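Local coordinates for outer membrane protein assembly factor BamA (Haemophilus ducreyi, PDB 4K3C) that probably assembles and inserts beta-barrel proteins into the outer membrane as part of the Bam complex, this fragment holding the transmembrane barrel and the last two POTRA domains, at residues G160-S172 with E520-F532. Sequence-based numbering, arbitrary orientation.
Sequences GSINFGVGYGSGS and EIEQFQFTVGSTF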
ATOM      1  N   GLY A 160      14.224   3.448 -16.692  1.00 50.34           N
ATOM      2  CA  GLY A 160      13.998   4.824 -16.303  1.00 47.35           C
ATOM      3  C   GLY A 160      12.615   5.269 -16.752  1.00 57.44           C
ATOM      4  O   GLY A 160      12.191   4.984 -17.877  1.00 55.24           O
ATOM      5  N   SER A 161      11.901   5.947 -15.859  1.00 66.12           N
ATOM      6  CA  SER A 161      10.567   6.437 -16.149  1.00 36.41           C
ATOM      7  C   SER A 161      10.457   7.905 -15.773  1.00 51.62           C
ATOM      8  O   SER A 161      11.155   8.385 -14.874  1.00 57.71           O
ATOM      9  CB  SER A 161       9.530   5.640 -15.363  1.00 75.11           C
ATOM     10  OG  SER A 161       9.050   6.378 -14.238  1.00 77.09           O
ATOM     11  N   ILE A 162       9.583   8.625 -16.464  1.00 47.41           N
ATOM     12  CA  ILE A 162       9.212   9.964 -16.024  1.00 49.76           C
ATOM     13  C   ILE A 162       7.709   9.948 -15.937  1.00 42.25           C
ATOM     14  O   ILE A 162       7.057   9.253 -16.708  1.00 57.07           O
ATOM     15  CB  ILE A 162       9.733  11.100 -16.950  1.00 51.37           C
ATOM     16  CG1 ILE A 162       9.525  12.458 -16.276  1.00 58.41           C
ATOM     17  CG2 ILE A 162       9.042  11.073 -18.287  1.00 45.92           C
ATOM     18  CD1 ILE A 162       9.956  13.642 -17.110  1.00 67.12           C
ATOM     19  N   ASN A 163       7.155  10.662 -14.971  1.00 37.57           N
ATOM     20  CA  ASN A 163       5.715  10.592 -14.747  1.00 44.19           C
ATOM     21  C   ASN A 163       5.138  11.870 -14.173  1.00 47.77           C
ATOM     22  O   ASN A 163       5.786  12.578 -13.393  1.00 48.92           O
ATOM     23  CB  ASN A 163       5.378   9.426 -13.833  1.00 42.57           C
ATOM     24  CG  ASN A 163       6.089   9.520 -12.517  1.00 57.62           C
ATOM     25  OD1 ASN A 163       5.653  10.239 -11.612  1.00 60.96           O
ATOM     26  ND2 ASN A 163       7.213   8.815 -12.402  1.00 66.31           N
ATOM     27  N   PHE A 164       3.904  12.150 -14.574  1.00 46.67           N
ATOM     28  CA  PHE A 164       3.217  13.370 -14.196  1.00 44.04           C
ATOM     29  C   PHE A 164       1.804  13.013 -13.756  1.00 49.99           C
ATOM     30  O   PHE A 164       1.216  12.027 -14.223  1.00 47.12           O
ATOM     31  CB  PHE A 164       3.129  14.348 -15.381  1.00 44.29           C
ATOM     32  CG  PHE A 164       4.460  14.745 -15.967  1.00 53.35           C
ATOM     33  CD1 PHE A 164       5.081  13.955 -16.926  1.00 54.59           C
ATOM     34  CD2 PHE A 164       5.070  15.932 -15.592  1.00 64.88           C
ATOM     35  CE1 PHE A 164       6.304  14.331 -17.474  1.00 56.57           C
ATOM     36  CE2 PHE A 164       6.298  16.320 -16.145  1.00 69.51           C
ATOM     37  CZ  PHE A 164       6.914  15.514 -17.080  1.00 62.66           C
ATOM     38  N   GLY A 165       1.261  13.826 -12.858  1.00 55.21           N
ATOM     39  CA  GLY A 165      -0.142  13.744 -12.507  1.00 50.87           C
ATOM     40  C   GLY A 165      -0.698  15.143 -12.364  1.00 47.39           C
ATOM     41  O   GLY A 165       0.042  16.069 -12.056  1.00 53.52           O
ATOM     42  N   VAL A 166      -1.995  15.295 -12.607  1.00 42.27           N
ATOM     43  CA  VAL A 166      -2.693  16.570 -12.454  1.00 40.20           C
ATOM     44  C   VAL A 166      -4.031  16.225 -11.842  1.00 41.39           C
ATOM     45  O   VAL A 166      -4.635  15.212 -12.202  1.00 42.18           O
ATOM     46  CB  VAL A 166      -2.942  17.276 -13.815  1.00 53.63           C
ATOM     47  CG1 VAL A 166      -3.668  18.583 -13.612  1.00 35.64           C
ATOM     48  CG2 VAL A 166      -1.633  17.533 -14.516  1.00 59.34           C
ATOM     49  N   GLY A 167      -4.497  17.040 -10.907  1.00 39.98           N
ATOM     50  CA  GLY A 167      -5.719  16.697 -10.214  1.00 33.02           C
ATOM     51  C   GLY A 167      -6.387  17.881  -9.569  1.00 33.08           C
ATOM     52  O   GLY A 167      -5.759  18.896  -9.277  1.00 33.30           O
ATOM     53  N   TYR A 168      -7.686  17.744  -9.359  1.00 34.11           N
ATOM     54  CA  TYR A 168      -8.470  18.792  -8.735  1.00 37.90           C
ATOM     55  C   TYR A 168      -9.578  18.232  -7.816  1.00 47.16           C
ATOM     56  O   TYR A 168     -10.192  17.202  -8.107  1.00 49.52           O
ATOM     57  CB  TYR A 168      -9.055  19.724  -9.786  1.00 34.75           C
ATOM     58  CG  TYR A 168      -9.573  20.968  -9.149  1.00 35.06           C
ATOM     59  CD1 TYR A 168      -8.723  22.005  -8.860  1.00 43.95           C
ATOM     60  CD2 TYR A 168     -10.903  21.088  -8.786  1.00 35.34           C
ATOM     61  CE1 TYR A 168      -9.180  23.140  -8.250  1.00 42.07           C
ATOM     62  CE2 TYR A 168     -11.365  22.209  -8.178  1.00 35.73           C
ATOM     63  CZ  TYR A 168     -10.499  23.236  -7.915  1.00 43.14           C
ATOM     64  OH  TYR A 168     -10.937  24.373  -7.300  1.00 48.06           O
ATOM     65  N   GLY A 169      -9.822  18.920  -6.708  1.00 32.67           N
ATOM     66  CA  GLY A 169     -10.731  18.425  -5.699  1.00 62.64           C
ATOM     67  C   GLY A 169     -11.216  19.523  -4.780  1.00 62.77           C
ATOM     68  O   GLY A 169     -10.626  20.602  -4.731  1.00 58.74           O
ATOM     69  N   SER A 170     -12.291  19.235  -4.050  1.00 62.50           N
ATOM     70  CA  SER A 170     -12.939  20.202  -3.173  1.00 64.35           C
ATOM     71  C   SER A 170     -11.993  20.790  -2.143  1.00 64.14           C
ATOM     72  O   SER A 170     -11.887  22.010  -1.996  1.00 69.10           O
ATOM     73  CB  SER A 170     -14.117  19.546  -2.458  1.00 63.91           C
ATOM     74  OG  SER A 170     -15.178  19.353  -3.364  1.00 63.58           O
ATOM     75  N   GLY A 171     -11.345  19.907  -1.400  1.00 54.94           N
ATOM     76  CA  GLY A 171     -10.278  20.308  -0.513  1.00 54.91           C
ATOM     77  C   GLY A 171      -9.098  19.759  -1.254  1.00 62.89           C
ATOM     78  O   GLY A 171      -9.240  18.700  -1.888  1.00 77.10           O
ATOM     79  N   SER A 172      -7.978  20.480  -1.177  1.00 50.94           N
ATOM     80  CA  SER A 172      -6.769  20.286  -2.000  1.00 56.34           C
ATOM     81  C   SER A 172      -6.676  21.217  -3.224  1.00 69.83           C
ATOM     82  O   SER A 172      -5.582  21.694  -3.545  1.00 77.47           O
ATOM     83  CB  SER A 172      -6.506  18.824  -2.406  1.00 53.63           C
ATOM     84  OG  SER A 172      -6.019  18.063  -1.304  1.00 59.49           O
ATOM     85  N   GLU A 520     -18.066  24.409   9.534  1.00 48.86           N
ATOM     86  CA  GLU A 520     -18.148  24.698   8.111  1.00 49.99           C
ATOM     87  C   GLU A 520     -18.677  23.535   7.277  1.00 49.21           C
ATOM     88  O   GLU A 520     -17.999  22.513   7.107  1.00 46.83           O
ATOM     89  CB  GLU A 520     -16.830  25.162   7.555  1.00 35.01           C
ATOM     90  CG  GLU A 520     -16.894  25.275   6.076  1.00 62.98           C
ATOM     91  CD  GLU A 520     -15.714  25.987   5.550  1.00 67.29           C
ATOM     92  OE1 GLU A 520     -15.150  26.762   6.343  1.00 62.20           O
ATOM     93  OE2 GLU A 520     -15.351  25.780   4.368  1.00 76.22           O
ATOM     94  N   ILE A 521     -19.881  23.721   6.741  1.00 42.28           N
ATOM     95  CA  ILE A 521     -20.551  22.707   5.938  1.00 39.09           C
ATOM     96  C   ILE A 521     -20.270  22.859   4.449  1.00 35.97           C
ATOM     97  O   ILE A 521     -20.590  23.876   3.864  1.00 46.40           O
ATOM     98  CB  ILE A 521     -22.083  22.786   6.128  1.00 46.14           C
ATOM     99  CG1 ILE A 521     -22.447  22.623   7.601  1.00 35.06           C
ATOM    100  CG2 ILE A 521     -22.781  21.730   5.293  1.00 49.48           C
ATOM    101  CD1 ILE A 521     -21.929  21.353   8.218  1.00 33.92           C
ATOM    102  N   GLU A 522     -19.690  21.834   3.841  1.00 36.14           N
ATOM    103  CA  GLU A 522     -19.479  21.794   2.394  1.00 44.37           C
ATOM    104  C   GLU A 522     -20.110  20.512   1.856  1.00 50.94           C
ATOM    105  O   GLU A 522     -19.464  19.467   1.801  1.00 59.88           O
ATOM    106  CB  GLU A 522     -17.982  21.820   2.092  1.00 52.59           C
ATOM    107  CG  GLU A 522     -17.568  21.567   0.652  1.00 51.78           C
ATOM    108  CD  GLU A 522     -16.050  21.562   0.481  1.00 65.62           C
ATOM    109  OE1 GLU A 522     -15.358  20.800   1.204  1.00 68.89           O
ATOM    110  OE2 GLU A 522     -15.550  22.335  -0.367  1.00 79.15           O
ATOM    111  N   GLN A 523     -21.381  20.606   1.476  1.00 43.99           N
ATOM    112  CA  GLN A 523     -22.194  19.459   1.076  1.00 41.03           C
ATOM    113  C   GLN A 523     -21.695  18.702  -0.146  1.00 50.16           C
ATOM    114  O   GLN A 523     -21.581  17.470  -0.132  1.00 62.56           O
ATOM    115  CB  GLN A 523     -23.618  19.916   0.800  1.00 46.86           C
ATOM    116  CG  GLN A 523     -24.123  20.898   1.803  1.00 57.69           C
ATOM    117  CD  GLN A 523     -25.616  20.982   1.799  1.00 60.92           C
ATOM    118  OE1 GLN A 523     -26.212  21.625   0.935  1.00 73.61           O
ATOM    119  NE2 GLN A 523     -26.239  20.320   2.760  1.00 50.27           N
ATOM    120  N   PHE A 524     -21.438  19.424  -1.224  1.00 44.46           N
ATOM    121  CA  PHE A 524     -20.936  18.763  -2.409  1.00 45.78           C
ATOM    122  C   PHE A 524     -19.411  18.788  -2.395  1.00 47.87           C
ATOM    123  O   PHE A 524     -18.783  19.814  -2.157  1.00 61.08           O
ATOM    124  CB  PHE A 524     -21.507  19.390  -3.674  1.00 38.88           C
ATOM    125  CG  PHE A 524     -21.129  18.668  -4.922  1.00 49.56           C
ATOM    126  CD1 PHE A 524     -21.643  17.412  -5.187  1.00 53.40           C
ATOM    127  CD2 PHE A 524     -20.259  19.246  -5.837  1.00 59.72           C
ATOM    128  CE1 PHE A 524     -21.300  16.738  -6.350  1.00 61.92           C
ATOM    129  CE2 PHE A 524     -19.909  18.587  -7.000  1.00 63.44           C
ATOM    130  CZ  PHE A 524     -20.430  17.328  -7.260  1.00 65.81           C
ATOM    131  N   GLN A 525     -18.824  17.630  -2.630  1.00 40.02           N
ATOM    132  CA  GLN A 525     -17.396  17.470  -2.588  1.00 32.64           C
ATOM    133  C   GLN A 525     -17.021  16.486  -3.690  1.00 47.94           C
ATOM    134  O   GLN A 525     -17.851  15.691  -4.112  1.00 56.16           O
ATOM    135  CB  GLN A 525     -16.981  16.970  -1.204  1.00 34.24           C
ATOM    136  CG  GLN A 525     -17.261  17.975  -0.087  1.00 31.75           C
ATOM    137  CD  GLN A 525     -17.366  17.343   1.290  1.00 55.19           C
ATOM    138  OE1 GLN A 525     -18.045  16.324   1.476  1.00 51.13           O
ATOM    139  NE2 GLN A 525     -16.716  17.963   2.272  1.00 30.83           N
ATOM    140  N   PHE A 526     -15.790  16.539  -4.181  1.00 38.26           N
ATOM    141  CA  PHE A 526     -15.433  15.726  -5.339  1.00 42.31           C
ATOM    142  C   PHE A 526     -13.941  15.760  -5.542  1.00 47.02           C
ATOM    143  O   PHE A 526     -13.315  16.767  -5.242  1.00 50.76           O
ATOM    144  CB  PHE A 526     -16.082  16.302  -6.599  1.00 40.29           C
ATOM    145  CG  PHE A 526     -15.517  17.631  -6.999  1.00 39.68           C
ATOM    146  CD1 PHE A 526     -15.945  18.802  -6.371  1.00 43.31           C
ATOM    147  CD2 PHE A 526     -14.548  17.718  -7.980  1.00 34.74           C
ATOM    148  CE1 PHE A 526     -15.420  20.030  -6.709  1.00 36.43           C
ATOM    149  CE2 PHE A 526     -14.014  18.946  -8.333  1.00 46.41           C
ATOM    150  CZ  PHE A 526     -14.452  20.101  -7.697  1.00 46.71           C
ATOM    151  N   THR A 527     -13.361  14.683  -6.059  1.00 32.20           N
ATOM    152  CA  THR A 527     -12.034  14.817  -6.639  1.00 49.27           C
ATOM    153  C   THR A 527     -11.943  14.253  -8.049  1.00 50.97           C
ATOM    154  O   THR A 527     -12.739  13.400  -8.461  1.00 46.52           O
ATOM    155  CB  THR A 527     -10.894  14.244  -5.771  1.00 31.13           C
ATOM    156  OG1 THR A 527     -11.064  12.836  -5.615  1.00 30.91           O
ATOM    157  CG2 THR A 527     -10.843  14.927  -4.439  1.00 33.56           C
ATOM    158  N   VAL A 528     -10.952  14.764  -8.772  1.00 33.18           N
ATOM    159  CA  VAL A 528     -10.719  14.440 -10.158  1.00 34.09           C
ATOM    160  C   VAL A 528      -9.211  14.373 -10.290  1.00 47.13           C
ATOM    161  O   VAL A 528      -8.503  15.258  -9.813  1.00 42.89           O
ATOM    162  CB  VAL A 528     -11.287  15.546 -11.065  1.00 35.20           C
ATOM    163  CG1 VAL A 528     -10.468  15.673 -12.346  1.00 41.40           C
ATOM    164  CG2 VAL A 528     -12.754  15.270 -11.356  1.00 35.95           C
ATOM    165  N   GLY A 529      -8.706  13.308 -10.899  1.00 49.53           N
ATOM    166  CA  GLY A 529      -7.274  13.111 -10.962  1.00 57.99           C
ATOM    167  C   GLY A 529      -6.844  12.386 -12.214  1.00 71.68           C
ATOM    168  O   GLY A 529      -7.584  11.563 -12.744  1.00 85.95           O
ATOM    169  N   SER A 530      -5.647  12.700 -12.695  1.00 62.80           N
ATOM    170  CA  SER A 530      -5.113  12.052 -13.878  1.00 56.36           C
ATOM    171  C   SER A 530      -3.626  11.885 -13.739  1.00 66.00           C
ATOM    172  O   SER A 530      -2.970  12.719 -13.128  1.00 71.12           O
ATOM    173  CB  SER A 530      -5.395  12.879 -15.119  1.00 52.23           C
ATOM    174  OG  SER A 530      -4.787  12.253 -16.227  1.00 54.83           O
ATOM    175  N   THR A 531      -3.097  10.801 -14.299  1.00 78.39           N
ATOM    176  CA  THR A 531      -1.651  10.566 -14.327  1.00 88.27           C
ATOM    177  C   THR A 531      -1.172  10.166 -15.729  1.00 97.47           C
ATOM    178  O   THR A 531      -1.859   9.441 -16.450  1.00 97.40           O
ATOM    179  CB  THR A 531      -1.191   9.490 -13.297  1.00 64.42           C
ATOM    180  OG1 THR A 531      -1.668   8.194 -13.686  1.00 73.31           O
ATOM    181  CG2 THR A 531      -1.678   9.814 -11.885  1.00 61.75           C
ATOM    182  N   PHE A 532       0.007  10.649 -16.106  1.00 67.67           N
ATOM    183  CA  PHE A 532       0.591  10.338 -17.411  1.00 73.70           C
ATOM    184  C   PHE A 532       2.112  10.331 -17.320  1.00 75.80           C
ATOM    185  O   PHE A 532       2.825  10.719 -18.252  1.00108.83           O
ATOM    186  CB  PHE A 532       0.118  11.331 -18.479  1.00 73.39           C
ATOM    187  CG  PHE A 532      -0.265  12.679 -17.931  1.00 73.09           C
ATOM    188  CD1 PHE A 532       0.689  13.681 -17.776  1.00 74.43           C
ATOM    189  CD2 PHE A 532      -1.580  12.948 -17.575  1.00 69.45           C
ATOM    190  CE1 PHE A 532       0.335  14.929 -17.272  1.00 72.48           C
ATOM    191  CE2 PHE A 532      -1.940  14.188 -17.072  1.00 67.93           C
ATOM    192  CZ  PHE A 532      -0.982  15.178 -16.919  1.00 71.40           C
ATOM    193  OXT PHE A 532       2.646   9.940 -16.278  1.00 75.89           O
TER
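Antiparallel pairing of strand 160-169 with the C-terminal strand 524-531 closes the BamA beta-barrel, joining its first and last strands at the seam. Val-166 with Ser-530 and Tyr-168 with Val-528 are hydrogen-bonded pairs, each bonded both ways; between and beside them lie the non-hydrogen-bonded pairs of Gly-165, Gly-167 and Gly-169 with Thr-531, Gly-529 and Thr-527. Glycine occupies all three of these positions on strand 160-169; at the middle pair the CA atoms of Gly-167 and Gly-529 are 4.0 Å apart. The chain terminus carries on the pairing: Phe-532 N donates to Phe-164 O, while Phe-164 N reaches the carboxylate atom Phe-532 OXT at 3.1 Å in a nearly straight bond (172°). The Phe-532 ring packs CE1 against Phe-164 CB and has Phe-164 O over one face; at its edge, Phe-532 CZ is 3.4 Å from Val-166 CG2. On the same barrel surface, Phe-526 CZ lies at the edge of the Tyr-168 ring, 3.8 Å from Tyr-168 CE2. With chi1 at 68°, the Phe-526 ring turns one face, near its rim, to Gly-169 CA and Ser-170 N. Ser-170 N donates to Phe-526 O at 2.9 Å, and Ser-170 OG accepts a weak bond from Phe-526 N. Strand 175-185 flanks the first strand, bonding to Gly-165 and Gly-167 through Asn-177 and Ser-175, and strand 503-512 flanks the last, with Phe-507 against Phe-526.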